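Local coordinates for protein chitinase (PDB 5GZT) that probably hydrolyses the internal beta-1,4 linkages between N-acetylglucosamine units of chitin and chitodextrins, at residues V467-I472 and L518-P523; E872-S877 and K920-K925; K123-G128 and G143-S148; G1025-P1030 and K1045-P1050; I732-V737 and V756-K761. All blocks are in the same frame, centred on the assembly; numbering follows the deposited sequence. Where two conformers were deposited one is given.

The five contacts sample the separate parts of a multidomain chitinase. Interactions 1, 2 and 4 lie in its two family 18 catalytic domains, interactions 2 and 4 in the same one, yet with centres 43 Å apart and no shared elements. Interactions 1 to 4 are partly buried, and only interaction 5 is a buried contact. Interaction 1 is mostly apolar with one bridging water, interaction 2 joins two helices by a salt bridge beside an aromatic contact, and interaction 4 relies on one asparagine amide. Interactions 3 and 5 are backbone-bonded strand pairs: interaction 3 is parallel, in a beta-helix near the N-terminus, and interaction 5 antiparallel, in the immunoglobulin-like domain.

Interaction 1: residues V467-I472 and L518-P523; sequences VELTKI and LNNGVP
The carbonyl oxygen of Asn520 accepts a hydrogen bond of 2.6 Å from a water, and the same water lies 2.7 Å from Thr470 OG1, so that one solvent molecule bridges the Thr470 hydroxyl and the Asn520 carbonyl. With chi1 at -75°, Thr470 OG1 is anti to the carbonyl carbon, which brings the hydroxyl rather than the methyl to face 518-523. Beside this water bridge the contact is apolar. Leu469 CD1 reaches the side chain of Asn520 and rests 3.7 Å from its CB, while Leu469 CB meets Val522 CG2 at 3.8 Å. The amide of Asn520 turns back to the helix it follows, ND2 bonding to Leu516 O. Helix 510-519 ends here in a Schellman motif, with Gly521 at C-prime. Its positive phi calls for glycine, and a beta carbon would also fall close to Thr470 OG1. Tyr517 lies against both Leu469 and Val522. In this TIM-barrel domain of family 18, the contact joins the short helix 469-472 to the turn that leads from helix 510-519 toward strand 527-532. Buried Leu469 and Val522 thus supply the apolar contact, and a water joins hydroxyl to carbonyl where the surface is more open.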
# COMPACT_ATOMS: atom_id res chain seq x y z
N VAL B 467 4.86 22.80 8.57
CA VAL B 467 3.48 22.34 8.62
C VAL B 467 3.11 22.09 10.09
O VAL B 467 3.99 22.11 10.97
CB VAL B 467 3.22 21.05 7.77
CG1 VAL B 467 3.65 21.22 6.31
CG2 VAL B 467 3.97 19.87 8.36
N GLU B 468 1.82 21.88 10.30
CA GLU B 468 1.20 21.79 11.65
C GLU B 468 0.75 20.38 11.92
O GLU B 468 -0.44 20.01 11.81
CB GLU B 468 0.03 22.81 11.80
CG GLU B 468 0.46 24.28 11.56
CD GLU B 468 -0.66 25.33 11.73
OE1 GLU B 468 -1.79 25.16 11.19
OE2 GLU B 468 -0.37 26.34 12.40
N LEU B 469 1.74 19.55 12.28
CA LEU B 469 1.52 18.11 12.25
C LEU B 469 0.42 17.69 13.19
O LEU B 469 -0.50 16.91 12.83
CB LEU B 469 2.83 17.32 12.54
CG LEU B 469 3.93 17.48 11.50
CD1 LEU B 469 5.23 16.96 12.04
CD2 LEU B 469 3.54 16.73 10.24
N THR B 470 0.49 18.22 14.41
CA THR B 470 -0.49 17.88 15.43
C THR B 470 -1.84 18.39 14.96
O THR B 470 -2.86 17.69 15.08
CB THR B 470 -0.08 18.49 16.81
OG1 THR B 470 1.02 17.72 17.36
CG2 THR B 470 -1.26 18.47 17.79
N LYS B 471 -1.84 19.59 14.34
CA LYS B 471 -3.09 20.11 13.76
C LYS B 471 -3.65 19.37 12.57
O LYS B 471 -4.85 19.14 12.54
CB LYS B 471 -2.99 21.60 13.47
CG LYS B 471 -2.78 22.39 14.76
CD LYS B 471 -2.94 23.89 14.54
CE LYS B 471 -1.90 24.66 15.34
NZ LYS B 471 -2.32 26.08 15.41
N ILE B 472 -2.83 18.96 11.60
CA ILE B 472 -3.41 18.32 10.39
C ILE B 472 -3.71 16.87 10.59
O ILE B 472 -4.55 16.30 9.90
CB ILE B 472 -2.49 18.47 9.15
CG1 ILE B 472 -1.16 17.72 9.29
CG2 ILE B 472 -2.24 19.93 8.86
CD1 ILE B 472 -0.06 18.20 8.35
N LEU B 518 7.32 10.86 14.93
CA LEU B 518 6.78 10.41 16.22
C LEU B 518 7.06 11.46 17.33
O LEU B 518 6.22 11.73 18.14
CB LEU B 518 7.35 9.09 16.64
CG LEU B 518 7.08 7.82 15.84
CD1 LEU B 518 7.94 6.70 16.40
CD2 LEU B 518 5.63 7.41 15.90
N ASN B 519 8.21 12.07 17.29
CA ASN B 519 8.60 13.10 18.21
C ASN B 519 7.78 14.39 18.11
O ASN B 519 7.82 15.19 19.05
CB ASN B 519 10.09 13.44 18.01
CG ASN B 519 11.03 12.42 18.73
OD1 ASN B 519 10.58 11.62 19.57
ND2 ASN B 519 12.33 12.44 18.38
N ASN B 520 7.10 14.61 16.99
CA ASN B 520 6.17 15.72 16.85
C ASN B 520 4.71 15.34 17.13
O ASN B 520 3.80 16.09 16.84
CB ASN B 520 6.34 16.32 15.46
CG ASN B 520 7.52 17.23 15.37
OD1 ASN B 520 7.44 18.37 15.81
ND2 ASN B 520 8.63 16.76 14.80
N GLY B 521 4.44 14.17 17.67
CA GLY B 521 3.09 13.82 17.99
C GLY B 521 2.37 12.99 16.97
O GLY B 521 1.25 12.58 17.26
N VAL B 522 2.95 12.73 15.78
CA VAL B 522 2.16 11.95 14.83
C VAL B 522 2.14 10.50 15.31
O VAL B 522 3.18 9.97 15.65
CB VAL B 522 2.68 12.08 13.39
CG1 VAL B 522 1.78 11.36 12.43
CG2 VAL B 522 2.93 13.56 13.04
N PRO B 523 0.96 9.85 15.35
CA PRO B 523 0.89 8.48 15.75
C PRO B 523 1.51 7.47 14.75
O PRO B 523 1.25 7.59 13.56
CB PRO B 523 -0.63 8.19 15.79
CG PRO B 523 -1.28 9.53 15.83
CD PRO B 523 -0.36 10.41 15.10
O HOH W 1 3.55 18.62 17.35

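Interaction 2: residues E872-S877 and K920-K925; sequences EELANS and KLFREK
Lys925 NZ finds both carboxylate oxygens of Glu872, OE1 at 2.9 Å and OE2 at 3.0 Å, in a salt bridge whose two hydrogen bonds are weak in geometry. Its third partner is a water 2.7 Å from NZ, which accepts from the ammonium and in turn donates to Asn876 OD1. The amide of Asn876 is thereby used at both ends, for its ND2 donates to Glu872 OE2 at 3.1 Å, meeting that oxygen from above the carboxylate plane. A bend at chi2 (80°) lets the glutamate cross the lysine at about a right angle, and a bend at chi4 (-69°) swings NZ toward it. The two segments belong to helices 868-884 and 911-933 on the outside of the second TIM barrel; the axes of 872-877 and 920-925 cross at -42° and pass 9.7 Å apart. With an alanine at Glu872, the Lys925 ammonium would probably be left without its carboxylate mate and Asn876 ND2 without this acceptor. Toward the barrel, Ala875 CA lies over one face of the Phe922 ring, 4.1 Å from the centroid, in a CH-pi contact. Leu874 CD2 comes to the ring's edge, 4.0 Å from Phe922 CZ. Leu921 CD2 packs against the Glu872 backbone, and Lys925 CD passes 3.6 Å from Ala875 CB.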
# COMPACT_ATOMS: atom_id res chain seq x y z
N GLU B 872 -1.85 -56.52 -10.19
CA GLU B 872 -1.16 -57.67 -10.69
C GLU B 872 -1.69 -58.12 -12.05
O GLU B 872 -0.92 -58.28 -13.02
CB GLU B 872 -1.23 -58.79 -9.62
CG GLU B 872 -0.65 -60.13 -10.04
CD GLU B 872 0.85 -60.15 -9.93
OE1 GLU B 872 1.39 -59.23 -9.22
OE2 GLU B 872 1.46 -61.08 -10.54
N GLU B 873 -2.99 -58.28 -12.13
CA GLU B 873 -3.57 -58.71 -13.37
C GLU B 873 -3.38 -57.69 -14.52
O GLU B 873 -3.01 -58.05 -15.66
CB GLU B 873 -5.07 -58.95 -13.14
CG GLU B 873 -5.71 -59.51 -14.36
CD GLU B 873 -7.21 -59.78 -14.16
OE1 GLU B 873 -7.85 -59.23 -13.21
OE2 GLU B 873 -7.67 -60.58 -15.02
N LEU B 874 -3.59 -56.42 -14.24
CA LEU B 874 -3.41 -55.39 -15.26
C LEU B 874 -1.91 -55.35 -15.67
O LEU B 874 -1.57 -55.33 -16.85
CB LEU B 874 -3.90 -53.98 -14.79
CG LEU B 874 -3.75 -52.95 -15.94
CD1 LEU B 874 -4.85 -53.15 -16.93
CD2 LEU B 874 -3.75 -51.49 -15.48
N ALA B 875 -1.02 -55.44 -14.69
CA ALA B 875 0.40 -55.31 -14.98
C ALA B 875 0.88 -56.45 -15.86
O ALA B 875 1.53 -56.25 -16.89
CB ALA B 875 1.19 -55.21 -13.69
N ASN B 876 0.52 -57.67 -15.48
CA ASN B 876 0.88 -58.83 -16.28
C ASN B 876 0.29 -58.71 -17.66
O ASN B 876 0.95 -58.96 -18.65
CB ASN B 876 0.35 -60.15 -15.60
CG ASN B 876 1.15 -60.55 -14.40
OD1 ASN B 876 2.31 -60.23 -14.28
ND2 ASN B 876 0.54 -61.30 -13.51
N SER B 877 -0.94 -58.28 -17.77
CA SER B 877 -1.52 -58.12 -19.12
C SER B 877 -0.84 -57.01 -19.97
O SER B 877 -0.64 -57.17 -21.19
CB SER B 877 -3.01 -57.87 -18.96
OG SER B 877 -3.58 -57.76 -20.21
N LYS B 920 4.28 -48.46 -8.76
CA LYS B 920 5.29 -49.22 -8.06
C LYS B 920 5.31 -50.67 -8.58
O LYS B 920 6.39 -51.30 -8.77
CB LYS B 920 5.01 -49.24 -6.54
CG LYS B 920 5.93 -50.11 -5.73
CD LYS B 920 5.51 -50.15 -4.26
CE LYS B 920 6.63 -50.87 -3.51
NZ LYS B 920 6.26 -50.62 -2.10
N LEU B 921 4.13 -51.24 -8.75
CA LEU B 921 4.04 -52.67 -9.19
C LEU B 921 4.50 -52.77 -10.65
O LEU B 921 5.24 -53.69 -11.02
CB LEU B 921 2.63 -53.21 -9.03
CG LEU B 921 2.55 -54.68 -9.50
CD1 LEU B 921 3.35 -55.53 -8.52
CD2 LEU B 921 1.12 -55.15 -9.38
N PHE B 922 4.06 -51.85 -11.48
CA PHE B 922 4.50 -51.86 -12.91
C PHE B 922 6.04 -51.78 -13.01
O PHE B 922 6.65 -52.55 -13.80
CB PHE B 922 3.89 -50.75 -13.73
CG PHE B 922 2.58 -51.10 -14.43
CD1 PHE B 922 1.44 -51.38 -13.74
CD2 PHE B 922 2.51 -51.08 -15.79
CE1 PHE B 922 0.31 -51.70 -14.40
CE2 PHE B 922 1.38 -51.34 -16.44
CZ PHE B 922 0.27 -51.67 -15.78
N ARG B 923 6.67 -50.93 -12.18
CA ARG B 923 8.16 -50.81 -12.20
C ARG B 923 8.82 -52.07 -11.72
O ARG B 923 9.77 -52.55 -12.36
CB ARG B 923 8.65 -49.64 -11.38
CG ARG B 923 10.15 -49.36 -11.35
CD ARG B 923 11.05 -50.05 -12.43
NE ARG B 923 10.95 -49.59 -13.68
CZ ARG B 923 11.35 -50.02 -14.87
NH1 ARG B 923 11.90 -51.15 -15.31
NH2 ARG B 923 11.07 -49.08 -15.80
N GLU B 924 8.28 -52.69 -10.68
CA GLU B 924 8.80 -53.99 -10.27
C GLU B 924 8.71 -55.03 -11.37
O GLU B 924 9.69 -55.70 -11.70
CB GLU B 924 8.07 -54.46 -9.00
CG GLU B 924 8.48 -55.83 -8.55
CD GLU B 924 7.78 -56.28 -7.25
OE1 GLU B 924 6.56 -56.36 -7.16
OE2 GLU B 924 8.47 -56.54 -6.34
N LYS B 925 7.57 -55.16 -11.99
CA LYS B 925 7.43 -56.16 -13.05
C LYS B 925 8.31 -55.88 -14.23
O LYS B 925 8.76 -56.77 -14.85
CB LYS B 925 6.00 -56.23 -13.51
CG LYS B 925 5.18 -56.80 -12.36
CD LYS B 925 3.91 -57.45 -12.76
CE LYS B 925 3.17 -57.95 -11.54
NZ LYS B 925 3.77 -59.11 -10.82
O HOH W 2 4.16 -61.22 -12.50

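Interaction 3: residues K123-G128 and G143-S148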
# COMPACT_ATOMS: atom_id res chain seq x y z
N LYS B 123 -0.96 40.56 49.48
CA LYS B 123 -2.00 39.65 50.02
C LYS B 123 -3.35 40.39 49.95
O LYS B 123 -3.48 41.51 50.50
CB LYS B 123 -1.68 39.23 51.45
CG LYS B 123 -2.73 38.25 51.99
CD LYS B 123 -2.38 37.82 53.39
CE LYS B 123 -3.34 36.79 53.90
NZ LYS B 123 -2.83 36.15 55.15
N THR B 124 -4.26 39.79 49.19
CA THR B 124 -5.50 40.41 48.79
C THR B 124 -6.66 39.54 49.16
O THR B 124 -6.62 38.30 48.99
CB THR B 124 -5.60 40.64 47.26
OG1 THR B 124 -5.50 39.40 46.57
CG2 THR B 124 -4.53 41.57 46.79
N GLN B 125 -7.72 40.17 49.64
CA GLN B 125 -8.98 39.44 49.87
C GLN B 125 -9.92 39.71 48.71
O GLN B 125 -10.33 40.84 48.52
CB GLN B 125 -9.62 39.90 51.16
CG GLN B 125 -8.83 39.46 52.39
CD GLN B 125 -9.50 39.88 53.70
OE1 GLN B 125 -9.50 41.07 54.08
NE2 GLN B 125 -10.09 38.91 54.38
N ILE B 126 -10.33 38.66 48.00
CA ILE B 126 -11.23 38.80 46.87
C ILE B 126 -12.55 38.15 47.33
O ILE B 126 -12.60 36.96 47.73
CB ILE B 126 -10.77 38.11 45.57
CG1 ILE B 126 -9.41 38.72 45.07
CG2 ILE B 126 -11.83 38.24 44.45
CD1 ILE B 126 -8.19 38.04 45.67
N LYS B 127 -13.59 38.96 47.25
CA LYS B 127 -14.91 38.63 47.79
C LYS B 127 -15.91 38.65 46.68
O LYS B 127 -15.77 39.41 45.69
CB LYS B 127 -15.32 39.74 48.78
CG LYS B 127 -14.38 39.84 49.98
CD LYS B 127 -14.80 40.82 51.07
CE LYS B 127 -13.73 40.73 52.21
NZ LYS B 127 -13.86 41.71 53.33
N GLY B 128 -16.98 37.92 46.94
CA GLY B 128 -18.17 37.96 46.13
C GLY B 128 -18.14 36.78 45.18
O GLY B 128 -17.19 36.03 45.16
N GLY B 143 -0.84 33.93 49.98
CA GLY B 143 -1.84 33.88 51.04
C GLY B 143 -3.12 34.65 50.68
O GLY B 143 -3.96 34.85 51.53
N SER B 144 -3.25 35.11 49.45
CA SER B 144 -4.50 35.75 49.02
C SER B 144 -5.69 34.75 49.15
O SER B 144 -5.50 33.54 49.14
CB SER B 144 -4.40 36.29 47.61
OG SER B 144 -3.58 37.47 47.59
N SER B 145 -6.89 35.30 49.32
CA SER B 145 -8.14 34.50 49.46
C SER B 145 -9.20 34.92 48.46
O SER B 145 -9.38 36.12 48.10
CB SER B 145 -8.71 34.60 50.87
OG SER B 145 -8.90 35.95 51.23
N PHE B 146 -9.90 33.91 47.96
CA PHE B 146 -11.02 34.09 47.03
C PHE B 146 -12.28 33.44 47.63
O PHE B 146 -12.23 32.30 48.04
CB PHE B 146 -10.73 33.38 45.79
CG PHE B 146 -9.64 33.96 45.02
CD1 PHE B 146 -8.31 33.58 45.27
CD2 PHE B 146 -9.91 34.85 43.97
CE1 PHE B 146 -7.28 34.10 44.49
CE2 PHE B 146 -8.86 35.35 43.23
CZ PHE B 146 -7.57 34.95 43.47
N GLU B 147 -13.36 34.19 47.73
CA GLU B 147 -14.66 33.55 48.17
C GLU B 147 -15.13 32.60 47.09
O GLU B 147 -15.58 31.54 47.41
CB GLU B 147 -15.73 34.57 48.51
CG GLU B 147 -15.48 35.26 49.83
CD GLU B 147 -16.54 36.29 50.17
OE1 GLU B 147 -17.44 36.57 49.33
OE2 GLU B 147 -16.45 36.84 51.29
N SER B 148 -14.94 32.94 45.83
CA SER B 148 -15.17 31.96 44.79
C SER B 148 -13.90 31.78 43.94
O SER B 148 -13.27 32.74 43.47
CB SER B 148 -16.42 32.28 43.96
OG SER B 148 -16.32 33.41 43.16
O HOH W 3 -14.39 35.73 45.29
O HOH W 4 -11.58 36.24 50.31
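Segments 123-128 and 143-148 run parallel, pairing Gln125 with Ser145 and Ile126 with Phe146, and three backbone bonds join them: Ser145 N to Thr124 O, Ile126 N to Ser145 O and Glu147 N to Ile126 O. Side chains extend the ladder at both ends. Ser144 OG accepts from Thr124 N at 2.9 Å and from Thr124 OG1, also at 2.9 Å, and itself bonds to Gly141 O, leaving a buried hydroxyl with three partners. At the far end the extended Glu147 lays its carboxylate beside the neighbouring strand, where Gly128 N donates to OE1 at 2.8 Å from above the carboxylate plane. Between them, a water 2.9 Å from Ile126 O donates to that carbonyl and lies 2.8 Å from Ser145 OG. On the inner face Ile126 and Phe146 lie side by side. With CG1 anti to the carbonyl carbon (chi1 -62°) and the chain turned at chi2 (88°), Ile126 CD1 is placed over the face of the Phe146 ring, 3.9 Å from its centroid, in a CH-pi contact. Leu118 of strand 114-120 touches both. These are neighbouring coils of a parallel beta-helix, in which strands stack in chain order; strand 106-109 continues the ladder beyond 125-127, and the sodium-binding Glu44 lies on strand 40-47 of the same sheet. These two coils are therefore joined by hydrogen bonds from backbone and side chain alike, while Ile126 stacks on Phe146 inside.

Interaction 4: residues G1025-P1030 and K1045-P1050; sequences GWVNVP and KNPGTP
Asn1046 reaches over to the backbone of Gly1025, and its side chain can be followed outward from CB. There chi1 (-171°) sets CG anti to the asparagine's own nitrogen, which brings the amide up to the end of strand 1024-1026. CG lies 3.5 Å from Gly1025 O. At the tip ND2 donates to Gly1025 O at 2.8 Å, the donor tilted from the carbonyl plane and the N-H bent to 140°; Gln1043 OE1 takes a hydrogen bond from the same nitrogen. OD1 turns back to accept from Gly1048 N at 2.9 Å, in the carbonyl plane, closing an Asx turn over Pro1047. A water that accepts from Gly1025 N stands 2.7 Å from Asn1046 OD1 and as far from Gly1048 O. At the backbone, Val1027 CG2 packs 3.7 Å from Asn1046 N, and Pro1047 CD comes 4.0 Å from Gly1025 C. A beta carbon on Gly1025 would press on the proline ring. The contact fastens the loop before helix 1052-1058 to strand 1024-1026, at the edge of the small antiparallel sheet inserted in the second family 18 domain. One amide, giving with nitrogen and receiving with oxygen, thus ties the loop to the strand and fixes its turn.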
# COMPACT_ATOMS: atom_id res chain seq x y z
N GLY B 1025 -9.40 -21.82 -29.48
CA GLY B 1025 -9.80 -20.48 -29.95
C GLY B 1025 -11.19 -20.06 -29.49
O GLY B 1025 -11.85 -20.82 -28.80
N TRP B 1026 -11.57 -18.80 -29.78
CA TRP B 1026 -12.88 -18.27 -29.42
C TRP B 1026 -13.41 -17.41 -30.57
O TRP B 1026 -12.63 -16.83 -31.32
CB TRP B 1026 -12.84 -17.40 -28.14
CG TRP B 1026 -12.49 -18.08 -26.90
CD1 TRP B 1026 -13.33 -18.55 -25.92
CD2 TRP B 1026 -11.17 -18.38 -26.49
NE1 TRP B 1026 -12.58 -19.15 -24.91
CE2 TRP B 1026 -11.26 -19.06 -25.25
CE3 TRP B 1026 -9.92 -18.18 -27.08
CZ2 TRP B 1026 -10.13 -19.53 -24.59
CZ3 TRP B 1026 -8.80 -18.64 -26.41
CH2 TRP B 1026 -8.91 -19.30 -25.17
N VAL B 1027 -14.75 -17.32 -30.68
CA VAL B 1027 -15.43 -16.42 -31.66
C VAL B 1027 -16.07 -15.27 -30.87
O VAL B 1027 -16.10 -15.30 -29.61
CB VAL B 1027 -16.48 -17.17 -32.53
CG1 VAL B 1027 -15.79 -18.05 -33.57
CG2 VAL B 1027 -17.46 -18.00 -31.71
N ASN B 1028 -16.57 -14.23 -31.59
CA ASN B 1028 -17.12 -13.02 -30.96
C ASN B 1028 -16.15 -12.44 -29.96
O ASN B 1028 -16.46 -12.29 -28.76
CB ASN B 1028 -18.45 -13.28 -30.27
CG ASN B 1028 -19.56 -13.69 -31.26
OD1 ASN B 1028 -19.62 -13.20 -32.39
ND2 ASN B 1028 -20.43 -14.60 -30.82
N VAL B 1029 -14.95 -12.17 -30.44
CA VAL B 1029 -13.92 -11.62 -29.60
C VAL B 1029 -13.69 -10.16 -30.02
O VAL B 1029 -13.31 -9.89 -31.19
CB VAL B 1029 -12.60 -12.43 -29.69
CG1 VAL B 1029 -11.53 -11.76 -28.83
CG2 VAL B 1029 -12.82 -13.88 -29.27
N PRO B 1030 -13.89 -9.23 -29.08
CA PRO B 1030 -13.76 -7.79 -29.38
C PRO B 1030 -12.42 -7.47 -29.96
O PRO B 1030 -11.43 -8.07 -29.50
CB PRO B 1030 -13.85 -7.14 -28.01
CG PRO B 1030 -14.63 -8.12 -27.17
CD PRO B 1030 -14.46 -9.48 -27.75
N LYS B 1045 -20.40 -20.93 -32.42
CA LYS B 1045 -19.58 -21.16 -33.63
C LYS B 1045 -18.05 -21.32 -33.30
O LYS B 1045 -17.19 -21.16 -34.17
CB LYS B 1045 -19.77 -20.02 -34.62
CG LYS B 1045 -21.16 -19.45 -34.65
CD LYS B 1045 -21.48 -18.83 -35.99
CE LYS B 1045 -22.57 -17.77 -35.82
NZ LYS B 1045 -23.13 -17.38 -37.14
N ASN B 1046 -17.70 -21.66 -32.06
CA ASN B 1046 -16.26 -21.85 -31.67
C ASN B 1046 -15.52 -22.78 -32.63
O ASN B 1046 -16.07 -23.83 -32.99
CB ASN B 1046 -16.23 -22.41 -30.24
CG ASN B 1046 -14.84 -22.43 -29.66
OD1 ASN B 1046 -14.04 -23.27 -30.05
ND2 ASN B 1046 -14.54 -21.50 -28.76
N PRO B 1047 -14.26 -22.46 -33.04
CA PRO B 1047 -13.57 -23.37 -34.04
C PRO B 1047 -13.10 -24.73 -33.52
O PRO B 1047 -12.61 -25.50 -34.29
CB PRO B 1047 -12.35 -22.56 -34.49
CG PRO B 1047 -12.02 -21.76 -33.27
CD PRO B 1047 -13.33 -21.42 -32.57
N GLY B 1048 -13.27 -25.00 -32.23
CA GLY B 1048 -12.92 -26.31 -31.64
C GLY B 1048 -11.38 -26.42 -31.57
O GLY B 1048 -10.72 -25.56 -30.95
N THR B 1049 -10.85 -27.43 -32.25
CA THR B 1049 -9.45 -27.76 -32.17
C THR B 1049 -8.91 -28.09 -33.53
O THR B 1049 -8.43 -29.19 -33.72
CB THR B 1049 -9.12 -28.95 -31.21
OG1 THR B 1049 -9.85 -30.11 -31.59
CG2 THR B 1049 -9.39 -28.60 -29.69
N PRO B 1050 -8.85 -27.09 -34.44
CA PRO B 1050 -8.03 -27.24 -35.65
C PRO B 1050 -6.57 -27.62 -35.45
O PRO B 1050 -5.85 -27.11 -34.59
CB PRO B 1050 -8.06 -25.84 -36.29
CG PRO B 1050 -8.44 -24.92 -35.21
CD PRO B 1050 -9.24 -25.70 -34.21
O HOH W 5 -11.54 -23.79 -29.10

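Interaction 5: residues I732-V737 and V756-K761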
# COMPACT_ATOMS: atom_id res chain seq x y z
N ILE B 732 21.67 -37.68 -14.05
CA ILE B 732 21.98 -37.62 -12.66
C ILE B 732 21.29 -36.39 -12.07
O ILE B 732 21.47 -35.25 -12.58
CB ILE B 732 23.49 -37.53 -12.47
CG1 ILE B 732 24.20 -38.80 -13.06
CG2 ILE B 732 23.79 -37.34 -10.96
CD1 ILE B 732 25.68 -38.68 -13.18
N ASP B 733 20.48 -36.60 -11.02
CA ASP B 733 19.81 -35.50 -10.36
C ASP B 733 20.78 -34.82 -9.40
O ASP B 733 21.37 -35.45 -8.55
CB ASP B 733 18.52 -35.97 -9.63
CG ASP B 733 17.72 -34.77 -9.03
OD1 ASP B 733 17.56 -33.70 -9.73
OD2 ASP B 733 17.23 -34.93 -7.90
N VAL B 734 20.96 -33.52 -9.54
CA VAL B 734 21.81 -32.71 -8.67
C VAL B 734 20.91 -31.78 -7.82
O VAL B 734 20.01 -31.18 -8.37
CB VAL B 734 22.83 -31.89 -9.51
CG1 VAL B 734 23.74 -31.04 -8.62
CG2 VAL B 734 23.69 -32.83 -10.29
N ARG B 735 21.09 -31.74 -6.50
CA ARG B 735 20.19 -31.01 -5.64
C ARG B 735 21.03 -29.93 -4.91
O ARG B 735 22.05 -30.24 -4.34
CB ARG B 735 19.52 -31.94 -4.61
CG ARG B 735 18.56 -32.94 -5.21
CD ARG B 735 17.29 -32.22 -5.50
NE ARG B 735 16.34 -33.03 -6.21
CZ ARG B 735 15.05 -32.80 -6.32
NH1 ARG B 735 14.46 -31.78 -5.72
NH2 ARG B 735 14.29 -33.65 -6.99
N VAL B 736 20.52 -28.69 -4.86
CA VAL B 736 21.23 -27.52 -4.35
C VAL B 736 20.40 -26.90 -3.25
O VAL B 736 19.28 -26.50 -3.48
CB VAL B 736 21.46 -26.45 -5.46
CG1 VAL B 736 22.28 -25.28 -4.92
CG2 VAL B 736 22.24 -27.13 -6.59
N VAL B 737 20.92 -26.88 -2.03
CA VAL B 737 20.17 -26.19 -1.00
C VAL B 737 20.92 -24.87 -0.71
O VAL B 737 22.11 -24.90 -0.51
CB VAL B 737 20.13 -27.02 0.30
CG1 VAL B 737 19.62 -26.16 1.44
CG2 VAL B 737 19.29 -28.33 0.10
N VAL B 756 18.69 -29.66 -10.48
CA VAL B 756 19.29 -29.43 -11.79
C VAL B 756 19.89 -30.83 -12.23
O VAL B 756 19.72 -31.84 -11.49
CB VAL B 756 20.36 -28.34 -11.75
CG1 VAL B 756 19.65 -27.01 -11.44
CG2 VAL B 756 21.33 -28.63 -10.67
N THR B 757 20.47 -30.87 -13.42
CA THR B 757 20.72 -32.10 -14.14
C THR B 757 22.09 -32.19 -14.79
O THR B 757 22.48 -31.29 -15.53
CB THR B 757 19.65 -32.25 -15.14
OG1 THR B 757 18.38 -32.16 -14.49
CG2 THR B 757 19.74 -33.50 -15.87
N ILE B 758 22.75 -33.32 -14.54
CA ILE B 758 23.78 -33.86 -15.42
C ILE B 758 23.15 -34.77 -16.44
O ILE B 758 22.67 -35.84 -16.04
CB ILE B 758 24.85 -34.53 -14.65
CG1 ILE B 758 25.60 -33.51 -13.82
CG2 ILE B 758 25.87 -35.20 -15.57
CD1 ILE B 758 26.60 -34.10 -12.81
N MET B 759 23.16 -34.38 -17.73
CA MET B 759 22.56 -35.14 -18.81
C MET B 759 23.55 -36.14 -19.36
O MET B 759 24.78 -35.87 -19.48
CB MET B 759 22.06 -34.25 -19.92
CG MET B 759 20.89 -33.38 -19.48
SD MET B 759 19.29 -34.34 -19.47
CE MET B 759 19.29 -35.04 -21.04
N PRO B 760 23.09 -37.36 -19.61
CA PRO B 760 23.98 -38.35 -20.32
C PRO B 760 24.25 -37.92 -21.79
O PRO B 760 23.61 -37.01 -22.31
CB PRO B 760 23.14 -39.64 -20.28
CG PRO B 760 21.75 -39.14 -20.41
CD PRO B 760 21.68 -37.82 -19.62
N LYS B 761 25.22 -38.54 -22.45
CA LYS B 761 25.87 -38.01 -23.59
C LYS B 761 24.96 -37.84 -24.79
O LYS B 761 25.25 -36.99 -25.60
CB LYS B 761 27.07 -38.84 -23.97
CG LYS B 761 26.71 -40.25 -24.46
CD LYS B 761 27.93 -40.91 -25.11
CE LYS B 761 27.59 -42.28 -25.68
NZ LYS B 761 28.83 -42.96 -26.10
O HOH W 6 17.39 -33.72 -12.44
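Four backbone hydrogen bonds hold strand 732-738 against strand 754-759: Ile732 and Ile758 exchange one pair, Val734 and Val756 another, and the donor angles of 154° to 171° make them all fairly straight. Asp733 and Thr757 form the non-hydrogen-bonded pair between these, where Thr757 CA directs a CA-H...O contact of 3.6 Å to Ile732 O.

The apolar interactions lie on the face that carries Ile732, Val734, Val756 and Ile758. Ile732 CB and Ile758 CB are 3.9 Å apart, Val734 CB meets Val756 CG2 at 3.8 Å, and the Val734 and Ile758 side chains cross obliquely, CG2 of the valine to CD1 of the isoleucine 4.1 Å. Strand 668-678 covers this side, with Phe674 and Leu676 on Val756.

Asp733, Arg735 and Thr757 lie on the other face. With Asp733 CG anti to its nitrogen (chi1 -175°), one carboxylate serves three partners. OD2 receives Arg735 NE on its syn side at 2.7 Å, nearly in the guanidinium plane, as a salt bridge. OD1 accepts from a water at 2.7 Å that also donates to Thr757 OG1 at 2.8 Å, and it is hydrogen-bonded to Ser755 OG. Replacing Asp733 by an alanine is likely to leave the Arg735 guanidinium without its counter-charge and the water with one acceptor fewer.

Arg735 also reaches Gly1009 O, and Thr757 OG1 reaches Gly1107 O, both in the second catalytic domain. In this immunoglobulin-like domain the strand pair is thus apolar toward the domain's own core, while Asp733, Arg735 and Thr757 bring charge and hydroxyl to the side that meets the barrel.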